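Long-range contact in phosphoribosylaminoimidazole-succinocarboxamide synthase (PDB 4O7R), which catalyses the ATP-dependent joining of L-aspartate to the carboxylate of a phosphoribosyl-aminoimidazole, a step of de novo purine biosynthesis: residues Val90-Val95 with Pro115-Tyr120. Numbering follows the deposited sequence.
With U5P (uridine-5'-monophosphate), chain B.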
loop_
_atom_site.group_PDB
_atom_site.type_symbol
_atom_site.label_atom_id
_atom_site.label_comp_id
_atom_site.label_asym_id
_atom_site.label_seq_id
_atom_site.Cartn_x
_atom_site.Cartn_y
_atom_site.Cartn_z
ATOM N N VAL A 90 12.225 -0.424 1.359
ATOM C CA VAL A 90 11.733 0.947 1.436
ATOM C C VAL A 90 12.061 1.597 0.110
ATOM O O VAL A 90 13.222 1.795 -0.195
ATOM C CB VAL A 90 12.421 1.722 2.586
ATOM C CG1 VAL A 90 11.845 3.125 2.734
ATOM C CG2 VAL A 90 12.264 0.959 3.893
ATOM N N VAL A 91 11.042 1.939 -0.667
ATOM C CA VAL A 91 11.272 2.426 -2.026
ATOM C C VAL A 91 11.015 3.932 -2.142
ATOM O O VAL A 91 9.984 4.447 -1.707
ATOM C CB VAL A 91 10.445 1.627 -3.066
ATOM C CG1 VAL A 91 10.641 2.213 -4.455
ATOM C CG2 VAL A 91 10.859 0.162 -3.053
ATOM N N VAL A 92 11.973 4.647 -2.711
ATOM C CA VAL A 92 11.806 6.082 -2.897
ATOM C C VAL A 92 11.704 6.317 -4.406
ATOM O O VAL A 92 12.512 5.774 -5.173
ATOM C CB VAL A 92 12.937 6.889 -2.217
ATOM C CG1 VAL A 92 12.683 8.405 -2.287
ATOM C CG2 VAL A 92 13.069 6.468 -0.772
ATOM N N ARG A 93 10.681 7.071 -4.826
ATOM C CA ARG A 93 10.418 7.295 -6.266
ATOM C C ARG A 93 10.336 8.784 -6.623
ATOM O O ARG A 93 9.542 9.514 -6.032
ATOM C CB ARG A 93 9.145 6.533 -6.704
ATOM C CG ARG A 93 8.975 5.201 -5.961
ATOM C CD ARG A 93 7.804 4.368 -6.474
ATOM N NE ARG A 93 8.144 3.731 -7.737
ATOM C CZ ARG A 93 8.110 2.428 -7.981
ATOM N NH1 ARG A 93 7.709 1.550 -7.055
ATOM N NH2 ARG A 93 8.490 2.002 -9.176
ATOM N N ASN A 94 11.188 9.233 -7.549
ATOM C CA ASN A 94 11.172 10.622 -8.079
ATOM C C ASN A 94 10.486 10.695 -9.462
ATOM O O ASN A 94 9.736 11.650 -9.755
ATOM C CB ASN A 94 12.602 11.171 -8.202
ATOM C CG ASN A 94 13.372 11.093 -6.889
ATOM O OD1 ASN A 94 12.952 11.678 -5.896
ATOM N ND2 ASN A 94 14.479 10.344 -6.865
ATOM N N VAL A 95 10.755 9.688 -10.294
ATOM C CA VAL A 95 10.217 9.587 -11.650
ATOM C C VAL A 95 9.388 8.292 -11.770
ATOM O O VAL A 95 9.767 7.255 -11.214
ATOM C CB VAL A 95 11.351 9.607 -12.705
ATOM C CG1 VAL A 95 10.794 9.402 -14.114
ATOM C CG2 VAL A 95 12.121 10.921 -12.648
ATOM N N PRO A 115 8.958 13.453 -3.840
ATOM C CA PRO A 115 9.291 12.041 -3.750
ATOM C C PRO A 115 8.161 11.181 -3.140
ATOM O O PRO A 115 7.427 11.641 -2.267
ATOM C CB PRO A 115 10.554 12.040 -2.877
ATOM C CG PRO A 115 11.142 13.408 -3.070
ATOM C CD PRO A 115 9.933 14.287 -3.109
ATOM N N ILE A 116 7.986 9.966 -3.664
ATOM C CA ILE A 116 7.012 9.011 -3.123
ATOM C C ILE A 116 7.795 7.975 -2.362
ATOM O O ILE A 116 8.751 7.434 -2.905
ATOM C CB ILE A 116 6.209 8.302 -4.232
ATOM C CG1 ILE A 116 5.111 9.219 -4.737
ATOM C CG2 ILE A 116 5.565 7.022 -3.704
ATOM C CD1 ILE A 116 4.312 8.624 -5.886
ATOM N N VAL A 117 7.413 7.707 -1.115
ATOM C CA VAL A 117 8.019 6.597 -0.359
ATOM C C VAL A 117 7.023 5.441 -0.295
ATOM O O VAL A 117 5.854 5.648 0.042
ATOM C CB VAL A 117 8.503 7.020 1.054
ATOM C CG1 VAL A 117 9.263 5.904 1.733
ATOM C CG2 VAL A 117 9.411 8.221 0.970
ATOM N N GLU A 118 7.483 4.238 -0.658
ATOM C CA GLU A 118 6.692 3.012 -0.504
ATOM C C GLU A 118 7.351 2.004 0.426
ATOM O O GLU A 118 8.571 1.842 0.424
ATOM C CB GLU A 118 6.398 2.356 -1.859
ATOM C CG GLU A 118 5.838 3.340 -2.870
ATOM C CD GLU A 118 5.568 2.744 -4.234
ATOM O OE1 GLU A 118 6.296 1.813 -4.659
ATOM O OE2 GLU A 118 4.615 3.227 -4.882
ATOM N N LEU A 119 6.523 1.337 1.220
ATOM C CA LEU A 119 6.951 0.310 2.136
ATOM C C LEU A 119 6.483 -1.020 1.594
ATOM O O LEU A 119 5.305 -1.167 1.229
ATOM C CB LEU A 119 6.319 0.524 3.519
ATOM C CG LEU A 119 6.674 1.817 4.251
ATOM C CD1 LEU A 119 5.927 1.818 5.578
ATOM C CD2 LEU A 119 8.184 1.918 4.444
ATOM N N TYR A 120 7.407 -1.978 1.552
ATOM C CA TYR A 120 7.122 -3.343 1.108
ATOM C C TYR A 120 7.546 -4.287 2.220
ATOM O O TYR A 120 8.598 -4.089 2.835
ATOM C CB TYR A 120 7.886 -3.671 -0.189
ATOM C CG TYR A 120 7.368 -2.925 -1.386
ATOM C CD1 TYR A 120 6.325 -3.452 -2.178
ATOM C CD2 TYR A 120 7.892 -1.671 -1.730
ATOM C CE1 TYR A 120 5.837 -2.748 -3.276
ATOM C CE2 TYR A 120 7.411 -0.972 -2.826
ATOM C CZ TYR A 120 6.381 -1.504 -3.584
ATOM O OH TYR A 120 5.918 -0.773 -4.672
HETATM N N1 U5P B . 13.794 -2.833 -6.190
HETATM C C2 U5P B . 14.807 -3.629 -5.564
HETATM N N3 U5P B . 14.517 -4.858 -5.092
HETATM C C4 U5P B . 13.260 -5.349 -5.219
HETATM C C5 U5P B . 12.245 -4.592 -5.822
HETATM C C6 U5P B . 12.536 -3.319 -6.307
HETATM O O2 U5P B . 15.967 -3.194 -5.448
HETATM O O4 U5P B . 12.987 -6.489 -4.782
HETATM C "C1'" U5P B . 14.116 -1.491 -6.700
HETATM C "C2'" U5P B . 14.038 -1.432 -8.217
HETATM O "O2'" U5P B . 15.282 -1.769 -8.834
HETATM C "C3'" U5P B . 13.653 0.018 -8.441
HETATM C "C4'" U5P B . 12.772 0.391 -7.245
HETATM O "O3'" U5P B . 14.824 0.821 -8.367
HETATM O "O4'" U5P B . 13.181 -0.511 -6.208
HETATM C "C5'" U5P B . 11.263 0.284 -7.519
HETATM O "O5'" U5P B . 10.939 -1.038 -7.953
HETATM P P U5P B . 9.525 -1.461 -8.594
HETATM O O1P U5P B . 9.192 -0.441 -9.629
HETATM O O2P U5P B . 9.804 -2.843 -9.161
HETATM O O3P U5P B . 8.583 -1.476 -7.407
#
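Arg93 forms a salt bridge with Glu118, Arg93 NH1 lying 2.8 Å from Glu118 OE1. That oxygen sits at the guanidinium edge, close to its plane, whereas NH1 meets the carboxylate from above; the two planes are turned 67° apart. Tyr120 OH donates to the same Glu118 OE1 at 2.6 Å from the opposite face of the carboxylate, so two donors grip one oxygen. The bend of the Arg93 chain at chi3 (76°) turns the guanidinium toward the uridine monophosphate. Arg93 NH2 bonds O1P of the nucleotide at 2.6 Å, and Arg93 NH1 bonds U5P O3P at 3.2 Å. With an alanine here, the phosphate is likely to lose both bonds and Glu118 this countercharge, Tyr120 still holding OE1. Paired backbone bonds link Val91 with Glu118 and Arg93 with Ile116, Val91 N reaching Glu118 O at 2.7 Å almost straight (173°). Val91 spreads its methyls between ring and ligand, CG2 meeting Tyr120 CE2 at 3.6 Å and CG1 the nucleotide C5' at 3.7 Å. On the other face Val90 CG1 packs on Val117 CG1 (3.9 Å), and Val92 and Pro115 lean on helix 143-166. His135 of the second subunit packs on Ile116 and Glu118. Asp173, Ser99, Arg198 and Arg214 complete the site; through Arg93 and Val91, neighbouring strands 84-93 and 111-121 of the large antiparallel sheet wall a phosphate-binding site, probably for the aminoimidazole ribonucleotide substrate.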